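Long-range contacts in cerato-platanin 1 (Moniliophthora perniciosa, PDB 3SUJ), which is of unknown function but belongs to the cerato-platanins, small secreted fungal proteins with a double-psi beta-barrel fold, and binds zinc: residues A[5-10]-A[104-109]; A[20-25]-A[82-87]; A[64-69]-A[78-83]. All blocks are in the same frame, centred on the assembly; numbering follows the deposited sequence.

Overall arrangement
All three contacts reach the same mixed sheet of the double-psi barrel. Contact 3 lies nearest the middle of the chain, pairing strands 63-68 and 76-83, the second of which is an outermost strand of that sheet. Contact 2 continues from the same strand, sharing Ala82 and Ile83, though the centres of the two are about 16 Å apart. Contact 1 joins strand 3-7 to helix 105-108 and touches contact 3 through Leu5 CD1 and Leu66 CD1, 4.0 Å apart. Contacts 1 and 2, with centres about 18 Å apart, do not meet. Bound zinc lies about 4 Å from the side chain of Tyr64 in contact 3, and a sodium ion is bound by Glu106 of contact 1.

Contact 1: residues A[5-10]-A[104-109]; sequences LSYDEA and RAEELG. With NA (sodium ion), chain H.
Tyr7 lays its ring against the start of helix 105-108. The tight part takes in Ala105 and the Glu106 backbone. Ala105 CB stands 4.3 Å from the ring centroid, 28° off the normal, an off-centre CH-pi contact that a small methyl allows the helix to make at close range. The Ala105 carbonyl oxygen approaches CE1 of Tyr7 obliquely at 3.4 Å. With chi1 at 76°, Tyr7 CG sits between its own backbone N and carbonyl carbon, which turns the ring to the helix and brings OH within 3.3 Å of Glu106 CA.

Beyond this the contact loosens towards solvent. Glu106 stretches outward, its carboxylate plane 65° from the Tyr7 ring, and holds a sodium ion lopsidedly, OE1 at 2.0 Å and OE2 at 2.7 Å, with three waters. OE1 is unusually close for sodium, which leaves the ion's identity or geometry somewhat doubtful. No direct hydrogen bond joins the segments; instead, a water takes the Tyr7 N-H and donates to Gly109 O at 2.7 Å. Gly109, with the positive phi that glycine tolerates easily, ends the helix and brings its oxygen 3.6 Å from Ser6 CA in a CA-H...O contact.

In the double-psi beta-barrel, strand 3-7 runs between strands 90-92 and 111-118, with Leu5 packed on both and on Leu66 of strand 63-68. Helix 94-101 lies alongside, Met97 touching Ala105 and Lys94 touching Tyr7.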
ATOM      1  N   LEU A   5       4.207   9.156  -2.250  1.00  7.64           N
ATOM      2  CA  LEU A   5       3.829   8.200  -1.224  1.00  8.12           C
ATOM      3  C   LEU A   5       3.523   8.966   0.081  1.00  7.59           C
ATOM      4  O   LEU A   5       4.390   9.675   0.592  1.00  8.54           O
ATOM      5  CB  LEU A   5       4.942   7.169  -0.986  1.00  8.23           C
ATOM      6  CG  LEU A   5       4.628   6.249   0.197  1.00 10.27           C
ATOM      7  CD1 LEU A   5       3.487   5.332  -0.031  1.00  9.78           C
ATOM      8  CD2 LEU A   5       5.841   5.453   0.562  1.00 14.28           C
ATOM      9  N   SER A   6       2.349   8.694   0.606  1.00  7.22           N
ATOM     10  CA  SER A   6       1.881   9.246   1.902  1.00  8.54           C
ATOM     11  C   SER A   6       1.555   8.102   2.790  1.00  8.07           C
ATOM     12  O   SER A   6       1.691   6.926   2.371  1.00  7.80           O
ATOM     13  CB  SER A   6       0.640  10.073   1.676  1.00  9.82           C
ATOM     14  OG  SER A   6       1.024  11.176   0.805  1.00 11.92           O
ATOM     15  N   TYR A   7       1.110   8.365   4.019  1.00  7.96           N
ATOM     16  CA  TYR A   7       0.708   7.260   4.891  1.00  7.93           C
ATOM     17  C   TYR A   7      -0.641   7.552   5.526  1.00  7.65           C
ATOM     18  O   TYR A   7      -1.073   8.729   5.583  1.00  8.55           O
ATOM     19  CB  TYR A   7       1.735   6.933   5.927  1.00  9.46           C
ATOM     20  CG  TYR A   7       1.858   7.839   7.086  1.00  9.09           C
ATOM     21  CD1 TYR A   7       2.685   8.922   7.017  1.00 12.38           C
ATOM     22  CD2 TYR A   7       1.164   7.567   8.271  1.00  7.57           C
ATOM     23  CE1 TYR A   7       2.789   9.786   8.091  1.00 14.12           C
ATOM     24  CE2 TYR A   7       1.268   8.380   9.371  1.00 10.31           C
ATOM     25  CZ  TYR A   7       2.069   9.482   9.289  1.00 13.94           C
ATOM     26  OH  TYR A   7       2.278  10.378  10.386  1.00 18.21           O
ATOM     27  N   ASP A   8      -1.270   6.523   6.035  1.00  8.06           N
ATOM     28  CA  ASP A   8      -2.516   6.708   6.808  1.00  8.53           C
ATOM     29  C   ASP A   8      -2.539   5.568   7.776  1.00  9.23           C
ATOM     30  O   ASP A   8      -2.499   4.406   7.396  1.00  8.93           O
ATOM     31  CB  ASP A   8      -3.753   6.650   5.916  1.00  9.52           C
ATOM     32  CG  ASP A   8      -4.965   7.182   6.603  1.00 12.50           C
ATOM     33  OD1 ASP A   8      -5.339   6.663   7.647  1.00 11.28           O
ATOM     34  OD2 ASP A   8      -5.499   8.273   6.146  1.00 20.14           O
ATOM     35  N   GLU A   9      -2.636   5.882   9.083  1.00  9.07           N
ATOM     36  CA  GLU A   9      -2.684   4.867  10.156  1.00 10.42           C
ATOM     37  C   GLU A   9      -3.888   4.023  10.147  1.00  8.74           C
ATOM     38  O   GLU A   9      -3.867   2.987  10.802  1.00  9.95           O
ATOM     39  CB  GLU A   9      -2.470   5.544  11.527  1.00 11.70           C
ATOM     40  CG  GLU A   9      -1.089   6.086  11.619  1.00 14.30           C
ATOM     41  CD  GLU A   9      -0.690   6.556  13.038  1.00 22.49           C
ATOM     42  OE1 GLU A   9      -0.335   5.699  13.802  1.00 23.93           O
ATOM     43  OE2 GLU A   9      -0.604   7.759  13.270  1.00 25.62           O
ATOM     44  N   ALA A  10      -4.894   4.338   9.348  1.00  8.65           N
ATOM     45  CA  ALA A  10      -5.971   3.398   9.171  1.00  9.60           C
ATOM     46  C   ALA A  10      -5.453   2.049   8.704  1.00  9.36           C
ATOM     47  O   ALA A  10      -5.983   1.025   9.037  1.00 10.22           O
ATOM     48  CB  ALA A  10      -7.020   3.901   8.234  1.00 11.28           C
ATOM     49  N   ARG A 104      10.847   7.883   9.468  1.00 11.47           N
ATOM     50  CA  ARG A 104      10.598   9.299   9.231  1.00 10.89           C
ATOM     51  C   ARG A 104       9.252   9.539   8.555  1.00  9.14           C
ATOM     52  O   ARG A 104       9.077  10.619   7.955  1.00 10.46           O
ATOM     53  CB  ARG A 104      11.727   9.850   8.368  1.00 13.25           C
ATOM     54  CG  ARG A 104      13.074   9.750   9.051  1.00 14.11           C
ATOM     55  CD  ARG A 104      14.189  10.223   8.146  1.00 20.99           C
ATOM     56  NE  ARG A 104      14.085  11.656   8.134  1.00 19.02           N
ATOM     57  CZ  ARG A 104      14.545  12.432   7.148  1.00 22.34           C
ATOM     58  NH1 ARG A 104      15.118  11.876   6.117  1.00 23.54           N
ATOM     59  NH2 ARG A 104      14.395  13.746   7.263  1.00 23.68           N
ATOM     60  N   ALA A 105       8.309   8.658   8.698  1.00  8.86           N
ATOM     61  CA  ALA A 105       7.023   8.820   7.990  1.00  9.52           C
ATOM     62  C   ALA A 105       6.299  10.124   8.419  1.00 10.24           C
ATOM     63  O   ALA A 105       5.926  10.936   7.623  1.00 10.04           O
ATOM     64  CB  ALA A 105       6.137   7.681   8.255  1.00 10.37           C
ATOM     65  N   GLU A 106       6.006  10.266   9.670  1.00  8.96           N
ATOM     66  CA  GLU A 106       5.424  11.474  10.250  1.00 10.12           C
ATOM     67  C   GLU A 106       6.213  12.725   9.977  1.00  9.99           C
ATOM     68  O   GLU A 106       5.639  13.752   9.532  1.00 10.95           O
ATOM     69  CB  GLU A 106       5.207  11.272  11.762  1.00 13.17           C
ATOM     70  CG  GLU A 106       4.403  12.368  12.488  1.00 18.52           C
ATOM     71  CD  GLU A 106       3.990  11.939  13.934  1.00 21.24           C
ATOM     72  OE1 GLU A 106       4.409  10.880  14.514  1.00 25.77           O
ATOM     73  OE2 GLU A 106       3.159  12.658  14.505  1.00 27.84           O
ATOM     74  N   GLU A 107       7.519  12.711  10.139  1.00  9.94           N
ATOM     75  CA  GLU A 107       8.293  13.863   9.828  1.00 11.27           C
ATOM     76  C   GLU A 107       8.182  14.323   8.387  1.00 10.12           C
ATOM     77  O   GLU A 107       7.929  15.482   8.067  1.00 11.82           O
ATOM     78  CB  GLU A 107       9.765  13.544  10.188  1.00 13.99           C
ATOM     79  CG  GLU A 107      10.672  14.582   9.722  1.00 16.42           C
ATOM     80  CD  GLU A 107      12.126  14.135   9.589  1.00 22.81           C
ATOM     81  OE1 GLU A 107      12.514  13.038  10.070  1.00 22.20           O
ATOM     82  OE2 GLU A 107      12.900  14.898   9.000  1.00 27.44           O
ATOM     83  N   LEU A 108       8.280  13.407   7.424  1.00 10.27           N
ATOM     84  CA  LEU A 108       8.243  13.741   6.002  1.00  9.80           C
ATOM     85  C   LEU A 108       6.832  13.951   5.475  1.00  9.58           C
ATOM     86  O   LEU A 108       6.613  14.822   4.648  1.00  9.75           O
ATOM     87  CB  LEU A 108       8.993  12.652   5.193  1.00 10.39           C
ATOM     88  CG  LEU A 108      10.495  12.581   5.537  1.00 11.66           C
ATOM     89  CD1 LEU A 108      11.201  11.345   4.941  1.00 15.30           C
ATOM     90  CD2 LEU A 108      11.176  13.881   5.148  1.00 18.28           C
ATOM     91  N   GLY A 109       5.938  13.111   5.929  1.00  8.88           N
ATOM     92  CA  GLY A 109       4.536  13.216   5.521  1.00  9.65           C
ATOM     93  C   GLY A 109       4.264  12.543   4.173  1.00  9.16           C
ATOM     94  O   GLY A 109       3.541  11.576   4.069  1.00  9.33           O
TER
HETATM   95 NA    NA H 207       3.667  10.853  16.391  1.00 16.27          NA
HETATM   96  O   HOH W   1       1.021  11.229   4.914  1.00 12.42           O
HETATM   97  O   HOH W   2       2.530  12.858  16.617  1.00 25.77           O
HETATM   98  O   HOH W   3       4.028   8.960  17.076  1.00 33.63           O
HETATM   99  O   HOH W   4       5.180  11.613  17.268  1.00 38.89           O

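Contact 2: residues A[20-25]-A[82-87]; sequences SVTCSD and AIDRSA
Asp84 OD1 accepts the backbone N-H of Thr22 at 3.0 Å, met on its anti side but 29° out of the carboxylate plane, and Thr22 OG1 lies just as near. Asp84 CG is anti to its backbone N (chi1 -160°), which brings the carboxylate to the backbone N of Thr22. Its other oxygen, OD2, bonds to the hydroxyl of Tyr11, and two holds of this kind should fix the rotation of the group. Threonine suits its place because OG1 accepts a hydrogen bond from Arg85 N, 2.9 Å away, so that one short side chain ties the loop to the chain on the far side of Asp84.

The chain turns a corner at Asp84, and the 20-25 loop, which lies between strands 3-7 and 47-49 of the double-psi barrel, is fastened to that corner. Cys23 N donates to Ile83 O at 3.0 Å, from 35° above the carbonyl plane. Cys23, the centre of an inverse gamma turn, has its sulfur in a disulfide with Cys60, which anchors the loop covalently as well.

Apolar groups flank these polar bonds. The branch of Val21 lets CG2 lie on the Ile83 carbonyl, 3.2 Å from its O, while CG1 meets both Ile83 CD1, at 4.2 Å, and the Asp84 carboxylate. Phe37 packs on Val21, and Leu30 touches Ile83.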
ATOM      1  N   SER A  20     -14.224  -2.325   4.200  1.00 10.90           N
ATOM      2  CA  SER A  20     -14.021  -0.883   4.447  1.00 11.92           C
ATOM      3  C   SER A  20     -13.224  -0.118   3.395  1.00 11.45           C
ATOM      4  O   SER A  20     -13.073   1.088   3.504  1.00 13.32           O
ATOM      5  CB  SER A  20     -13.359  -0.650   5.802  1.00 12.87           C
ATOM      6  OG  SER A  20     -11.974  -0.961   5.824  1.00 13.56           O
ATOM      7  N   VAL A  21     -12.709  -0.857   2.396  1.00 10.79           N
ATOM      8  CA  VAL A  21     -11.854  -0.239   1.358  1.00  9.36           C
ATOM      9  C   VAL A  21     -12.477  -0.490   0.010  1.00  7.91           C
ATOM     10  O   VAL A  21     -13.412  -1.272  -0.181  1.00 10.25           O
ATOM     11  CB  VAL A  21     -10.412  -0.815   1.499  1.00  8.96           C
ATOM     12  CG1 VAL A  21      -9.782  -0.413   2.824  1.00  5.76           C
ATOM     13  CG2 VAL A  21     -10.439  -2.336   1.304  1.00 10.26           C
ATOM     14  N   THR A  22     -11.884   0.131  -0.989  1.00  9.35           N
ATOM     15  CA  THR A  22     -12.464   0.086  -2.337  1.00  8.73           C
ATOM     16  C   THR A  22     -12.507  -1.350  -2.842  1.00  9.00           C
ATOM     17  O   THR A  22     -13.478  -1.789  -3.507  1.00 10.96           O
ATOM     18  CB  THR A  22     -11.574   0.932  -3.293  1.00  9.21           C
ATOM     19  OG1 THR A  22     -11.405   2.218  -2.776  1.00  9.90           O
ATOM     20  CG2 THR A  22     -12.200   0.940  -4.696  1.00 11.69           C
ATOM     21  N   CYS A  23     -11.473  -2.129  -2.567  1.00  8.39           N
ATOM     22  CA  CYS A  23     -11.343  -3.497  -3.077  1.00 10.68           C
ATOM     23  C   CYS A  23     -12.019  -4.507  -2.193  1.00 10.99           C
ATOM     24  O   CYS A  23     -11.421  -5.506  -1.758  1.00 12.53           O
ATOM     25  CB  CYS A  23      -9.840  -3.869  -3.276  1.00 10.03           C
ATOM     26  SG  CYS A  23      -8.995  -2.738  -4.406  1.00 10.20           S
ATOM     27  N   SER A  24     -13.294  -4.246  -1.974  1.00 12.19           N
ATOM     28  CA  SER A  24     -14.113  -5.065  -1.040  1.00 13.83           C
ATOM     29  C   SER A  24     -14.525  -6.405  -1.607  1.00 16.61           C
ATOM     30  O   SER A  24     -13.918  -7.420  -1.370  1.00 19.28           O
ATOM     31  CB  SER A  24     -15.251  -4.218  -0.511  1.00 13.65           C
ATOM     32  OG  SER A  24     -15.953  -3.756  -1.635  1.00 15.60           O
ATOM     33  N   ASP A  25     -15.620  -6.467  -2.296  1.00 18.84           N
ATOM     34  CA  ASP A  25     -15.985  -7.777  -2.879  1.00 18.37           C
ATOM     35  C   ASP A  25     -16.080  -7.578  -4.401  1.00 18.31           C
ATOM     36  O   ASP A  25     -15.503  -6.661  -5.001  1.00 17.83           O
ATOM     37  CB  ASP A  25     -17.279  -8.291  -2.237  1.00 19.24           C
ATOM     38  CG  ASP A  25     -18.420  -7.276  -2.292  1.00 20.43           C
ATOM     39  OD1 ASP A  25     -18.332  -6.305  -3.092  1.00 17.46           O
ATOM     40  OD2 ASP A  25     -19.425  -7.357  -1.530  1.00 20.10           O
ATOM     41  N   ALA A  82      -2.056  -3.169  -2.917  1.00  7.50           N
ATOM     42  CA  ALA A  82      -3.017  -2.118  -3.086  1.00  6.93           C
ATOM     43  C   ALA A  82      -4.434  -2.644  -2.946  1.00  7.11           C
ATOM     44  O   ALA A  82      -4.864  -3.606  -3.576  1.00  8.31           O
ATOM     45  CB  ALA A  82      -2.888  -1.552  -4.469  1.00  9.02           C
ATOM     46  N   ILE A  83      -5.158  -2.018  -1.992  1.00  7.29           N
ATOM     47  CA  ILE A  83      -6.497  -2.512  -1.621  1.00  7.65           C
ATOM     48  C   ILE A  83      -7.538  -1.392  -1.630  1.00  8.15           C
ATOM     49  O   ILE A  83      -8.747  -1.692  -1.351  1.00  9.16           O
ATOM     50  CB  ILE A  83      -6.471  -3.173  -0.191  1.00  8.43           C
ATOM     51  CG1 ILE A  83      -6.276  -2.090   0.921  1.00  9.51           C
ATOM     52  CG2 ILE A  83      -5.337  -4.205  -0.066  1.00  9.35           C
ATOM     53  CD1 ILE A  83      -6.328  -2.714   2.370  1.00 11.86           C
ATOM     54  N   ASP A  84      -7.126  -0.176  -1.870  1.00  7.00           N
ATOM     55  CA  ASP A  84      -8.009   0.996  -1.665  1.00  8.03           C
ATOM     56  C   ASP A  84      -7.668   2.055  -2.691  1.00  7.86           C
ATOM     57  O   ASP A  84      -6.477   2.116  -3.144  1.00  7.78           O
ATOM     58  CB  ASP A  84      -7.787   1.507  -0.191  1.00  8.44           C
ATOM     59  CG  ASP A  84      -8.881   2.339   0.345  1.00  9.74           C
ATOM     60  OD1 ASP A  84     -10.053   2.264  -0.092  1.00 10.19           O
ATOM     61  OD2 ASP A  84      -8.567   3.035   1.330  1.00 11.44           O
ATOM     62  N   ARG A  85      -8.580   2.904  -3.072  1.00  7.96           N
ATOM     63  CA  ARG A  85      -8.208   4.026  -3.904  1.00  8.15           C
ATOM     64  C   ARG A  85      -7.470   5.122  -3.118  1.00 10.10           C
ATOM     65  O   ARG A  85      -7.833   5.403  -1.929  1.00 13.12           O
ATOM     66  CB  ARG A  85      -9.475   4.652  -4.548  1.00  9.15           C
ATOM     67  CG  ARG A  85      -9.146   5.900  -5.396  1.00 10.28           C
ATOM     68  CD  ARG A  85     -10.215   6.167  -6.453  1.00  8.98           C
ATOM     69  NE  ARG A  85      -9.818   7.365  -7.207  1.00 10.71           N
ATOM     70  CZ  ARG A  85      -8.829   7.375  -8.111  1.00  9.08           C
ATOM     71  NH1 ARG A  85      -8.197   6.276  -8.468  1.00  8.53           N
ATOM     72  NH2 ARG A  85      -8.428   8.532  -8.654  1.00 10.99           N
ATOM     73  N   SER A  86      -6.424   5.723  -3.676  1.00  9.17           N
ATOM     74  CA  SER A  86      -5.852   6.972  -3.206  0.50 10.41           C
ATOM     75  C   SER A  86      -6.079   7.929  -4.383  1.00 11.07           C
ATOM     76  O   SER A  86      -5.963   7.526  -5.547  1.00 12.10           O
ATOM     77  CB  SER A  86      -4.339   6.729  -2.964  0.50 11.07           C
ATOM     78  OG  SER A  86      -3.756   7.799  -2.223  0.50 12.47           O
ATOM     79  N   ALA A  87      -6.315   9.200  -4.104  1.00 15.01           N
ATOM     80  CA  ALA A  87      -6.555  10.076  -5.232  1.00 15.22           C
ATOM     81  C   ALA A  87      -5.342  10.407  -6.110  1.00 13.64           C
ATOM     82  O   ALA A  87      -5.553  10.582  -7.312  1.00 14.21           O
ATOM     83  CB  ALA A  87      -7.437  11.317  -4.852  1.00 19.66           C
TER

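Contact 3: residues A[64-69]-A[78-83]; sequences YQLTYS and IYMVAI
Tyr64 lies across from Met80, and its backbone is bonded twice to that residue: Tyr64 N donates to Met80 O, and Met80 N donates to Tyr64 O at 2.8 Å. CG of Tyr64 is anti to the carbonyl carbon (chi1 -67°), which carries the ring along the neighbouring strand, so that Ala82 CB meets its edge at 3.8 Å from CE2. The single methyl of Ala82 is small enough to lie near the ring plane. The ring also stacks edge-to-face on Phe90, and a tyrosine gives this buried place a wide apolar surface and a hydroxyl directed towards Asp51, a zinc-binding residue.

The two strands, 63-68 and 76-83, form an antiparallel beta hairpin within the sheet of the double-psi barrel, their directions 139° apart. Leu66 and Ile78 make the next hydrogen-bonded pair, with two backbone bonds of 2.9 Å each, N to O, in either direction. On the face of Tyr64 and Met80, CB of Leu66 touches Ile78 CG1 at 4.1 Å and CD1 comes near Met80 CB; Val115 packs against the leucine from strand 111-118.

Between these pairs Gln65 and Tyr79, a non-hydrogen-bonded pair, turn to the other face. Gln65 is extended alongside the Tyr79 ring, amide and ring planes 40° apart, and NE2 donates to Tyr79 OH at 3.1 Å. The hydroxyl oxygen lies close to the Gln65 amide plane and has a weak bond with Arg122.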
ATOM      1  N   TYR A  64       2.995  -3.586  -5.467  1.00  7.78           N
ATOM      2  CA  TYR A  64       3.812  -2.491  -5.992  1.00  7.84           C
ATOM      3  C   TYR A  64       5.095  -2.409  -5.228  1.00  7.89           C
ATOM      4  O   TYR A  64       5.069  -2.287  -3.958  1.00  8.80           O
ATOM      5  CB  TYR A  64       3.045  -1.146  -5.901  1.00  8.17           C
ATOM      6  CG  TYR A  64       1.876  -1.107  -6.807  1.00  7.49           C
ATOM      7  CD1 TYR A  64       2.019  -0.594  -8.101  1.00  8.83           C
ATOM      8  CD2 TYR A  64       0.618  -1.514  -6.424  1.00  9.93           C
ATOM      9  CE1 TYR A  64       0.956  -0.513  -8.994  1.00  9.22           C
ATOM     10  CE2 TYR A  64      -0.465  -1.427  -7.332  1.00  9.73           C
ATOM     11  CZ  TYR A  64      -0.288  -0.884  -8.559  1.00 10.06           C
ATOM     12  OH  TYR A  64      -1.396  -0.822  -9.407  1.00 12.33           O
ATOM     13  N   GLN A  65       6.212  -2.387  -5.921  1.00  7.92           N
ATOM     14  CA  GLN A  65       7.483  -2.077  -5.329  1.00  7.02           C
ATOM     15  C   GLN A  65       7.701  -0.595  -5.341  1.00  6.90           C
ATOM     16  O   GLN A  65       7.649   0.065  -6.398  1.00  7.89           O
ATOM     17  CB  GLN A  65       8.551  -2.730  -6.160  1.00  8.05           C
ATOM     18  CG  GLN A  65       9.992  -2.468  -5.602  1.00  9.31           C
ATOM     19  CD  GLN A  65      11.043  -2.995  -6.565  1.00 10.74           C
ATOM     20  OE1 GLN A  65      10.927  -2.716  -7.788  1.00 17.12           O
ATOM     21  NE2 GLN A  65      11.991  -3.772  -6.125  1.00 11.32           N
ATOM     22  N   LEU A  66       7.879  -0.034  -4.150  1.00  7.54           N
ATOM     23  CA  LEU A  66       8.083   1.398  -3.976  1.00  7.05           C
ATOM     24  C   LEU A  66       9.467   1.614  -3.425  1.00  6.97           C
ATOM     25  O   LEU A  66       9.795   1.075  -2.401  1.00  8.64           O
ATOM     26  CB  LEU A  66       7.049   1.986  -3.018  1.00  7.04           C
ATOM     27  CG  LEU A  66       5.592   1.682  -3.347  1.00  9.51           C
ATOM     28  CD1 LEU A  66       4.625   2.266  -2.265  1.00 14.49           C
ATOM     29  CD2 LEU A  66       5.180   2.249  -4.662  1.00 15.69           C
ATOM     30  N   THR A  67      10.251   2.401  -4.150  1.00  7.06           N
ATOM     31  CA  THR A  67      11.657   2.600  -3.800  1.00  8.52           C
ATOM     32  C   THR A  67      11.912   4.041  -3.501  1.00  7.86           C
ATOM     33  O   THR A  67      11.581   4.947  -4.253  1.00  9.15           O
ATOM     34  CB  THR A  67      12.609   2.127  -4.960  1.00  8.80           C
ATOM     35  OG1 THR A  67      12.315   0.709  -5.189  1.00  8.87           O
ATOM     36  CG2 THR A  67      14.065   2.271  -4.511  1.00 10.16           C
ATOM     37  N   TYR A  68      12.494   4.186  -2.307  1.00  8.68           N
ATOM     38  CA  TYR A  68      12.840   5.559  -1.777  1.00  9.21           C
ATOM     39  C   TYR A  68      14.316   5.683  -1.747  1.00 10.03           C
ATOM     40  O   TYR A  68      15.010   4.838  -1.199  1.00 10.69           O
ATOM     41  CB  TYR A  68      12.259   5.763  -0.373  1.00  9.05           C
ATOM     42  CG  TYR A  68      12.571   7.106   0.234  1.00 11.53           C
ATOM     43  CD1 TYR A  68      12.115   8.271  -0.332  1.00 12.21           C
ATOM     44  CD2 TYR A  68      13.355   7.171   1.364  1.00 12.42           C
ATOM     45  CE1 TYR A  68      12.408   9.540   0.267  1.00 13.65           C
ATOM     46  CE2 TYR A  68      13.653   8.442   1.976  1.00 14.10           C
ATOM     47  CZ  TYR A  68      13.174   9.523   1.359  1.00 14.29           C
ATOM     48  OH  TYR A  68      13.416  10.780   1.940  1.00 19.10           O
ATOM     49  N   SER A  69      14.760   6.782  -2.378  1.00 12.76           N
ATOM     50  CA  SER A  69      16.195   7.088  -2.347  1.00 17.59           C
ATOM     51  C   SER A  69      16.378   8.311  -1.466  1.00 18.56           C
ATOM     52  O   SER A  69      16.103   9.439  -1.903  1.00 18.65           O
ATOM     53  CB  SER A  69      16.596   7.458  -3.745  1.00 20.32           C
ATOM     54  OG  SER A  69      16.543   6.286  -4.521  1.00 25.62           O
ATOM     55  N   ILE A  78       9.952  -1.064  -0.448  1.00  8.63           N
ATOM     56  CA  ILE A  78       8.933  -1.897   0.198  1.00  8.90           C
ATOM     57  C   ILE A  78       8.003  -2.437  -0.866  1.00  8.32           C
ATOM     58  O   ILE A  78       8.048  -1.952  -1.982  1.00  8.56           O
ATOM     59  CB  ILE A  78       8.056  -1.066   1.256  1.00 10.81           C
ATOM     60  CG1 ILE A  78       7.410   0.156   0.618  1.00 10.58           C
ATOM     61  CG2 ILE A  78       8.947  -0.710   2.482  1.00 12.20           C
ATOM     62  CD1 ILE A  78       6.241   0.855   1.390  1.00 13.83           C
ATOM     63  N   TYR A  79       7.162  -3.382  -0.500  1.00  8.16           N
ATOM     64  CA  TYR A  79       6.288  -4.118  -1.460  1.00  7.83           C
ATOM     65  C   TYR A  79       4.906  -4.000  -0.891  1.00  7.33           C
ATOM     66  O   TYR A  79       4.639  -4.520   0.200  1.00  9.81           O
ATOM     67  CB  TYR A  79       6.757  -5.577  -1.596  1.00  8.75           C
ATOM     68  CG  TYR A  79       8.207  -5.609  -2.101  1.00  8.30           C
ATOM     69  CD1 TYR A  79       8.504  -5.605  -3.459  1.00  9.00           C
ATOM     70  CD2 TYR A  79       9.257  -5.494  -1.205  1.00  8.87           C
ATOM     71  CE1 TYR A  79       9.805  -5.540  -3.920  1.00  9.82           C
ATOM     72  CE2 TYR A  79      10.606  -5.396  -1.636  1.00 10.24           C
ATOM     73  CZ  TYR A  79      10.828  -5.467  -2.996  1.00  9.85           C
ATOM     74  OH  TYR A  79      12.160  -5.304  -3.449  1.00 11.48           O
ATOM     75  N   MET A  80       4.067  -3.244  -1.531  1.00  7.66           N
ATOM     76  CA  MET A  80       2.747  -2.900  -0.959  1.00  7.42           C
ATOM     77  C   MET A  80       1.628  -3.535  -1.747  1.00  6.54           C
ATOM     78  O   MET A  80       1.589  -3.373  -2.942  1.00  7.94           O
ATOM     79  CB  MET A  80       2.602  -1.342  -0.992  1.00  9.58           C
ATOM     80  CG  MET A  80       1.417  -0.834  -0.149  1.00 10.42           C
ATOM     81  SD  MET A  80       0.798   0.811  -0.523  1.00 12.45           S
ATOM     82  CE  MET A  80      -0.236   0.319  -1.869  1.00 11.23           C
ATOM     83  N   VAL A  81       0.663  -4.140  -1.027  1.00  8.04           N
ATOM     84  CA  VAL A  81      -0.534  -4.609  -1.652  1.00  8.63           C
ATOM     85  C   VAL A  81      -1.536  -3.463  -1.752  1.00  7.43           C
ATOM     86  O   VAL A  81      -1.883  -2.885  -0.679  1.00  8.34           O
ATOM     87  CB  VAL A  81      -1.146  -5.820  -0.888  1.00  8.36           C
ATOM     88  CG1 VAL A  81      -2.442  -6.279  -1.586  1.00  9.90           C
ATOM     89  CG2 VAL A  81      -0.087  -6.962  -0.781  1.00 10.78           C
ATOM     90  N   ALA A  82      -2.056  -3.169  -2.917  1.00  7.50           N
ATOM     91  CA  ALA A  82      -3.017  -2.118  -3.086  1.00  6.93           C
ATOM     92  C   ALA A  82      -4.434  -2.644  -2.946  1.00  7.11           C
ATOM     93  O   ALA A  82      -4.864  -3.606  -3.576  1.00  8.31           O
ATOM     94  CB  ALA A  82      -2.888  -1.552  -4.469  1.00  9.02           C
ATOM     95  N   ILE A  83      -5.158  -2.018  -1.992  1.00  7.29           N
ATOM     96  CA  ILE A  83      -6.497  -2.512  -1.621  1.00  7.65           C
ATOM     97  C   ILE A  83      -7.538  -1.392  -1.630  1.00  8.15           C
ATOM     98  O   ILE A  83      -8.747  -1.692  -1.351  1.00  9.16           O
ATOM     99  CB  ILE A  83      -6.471  -3.173  -0.191  1.00  8.43           C
ATOM    100  CG1 ILE A  83      -6.276  -2.090   0.921  1.00  9.51           C
ATOM    101  CG2 ILE A  83      -5.337  -4.205  -0.066  1.00  9.35           C
ATOM    102  CD1 ILE A  83      -6.328  -2.714   2.370  1.00 11.86           C
TER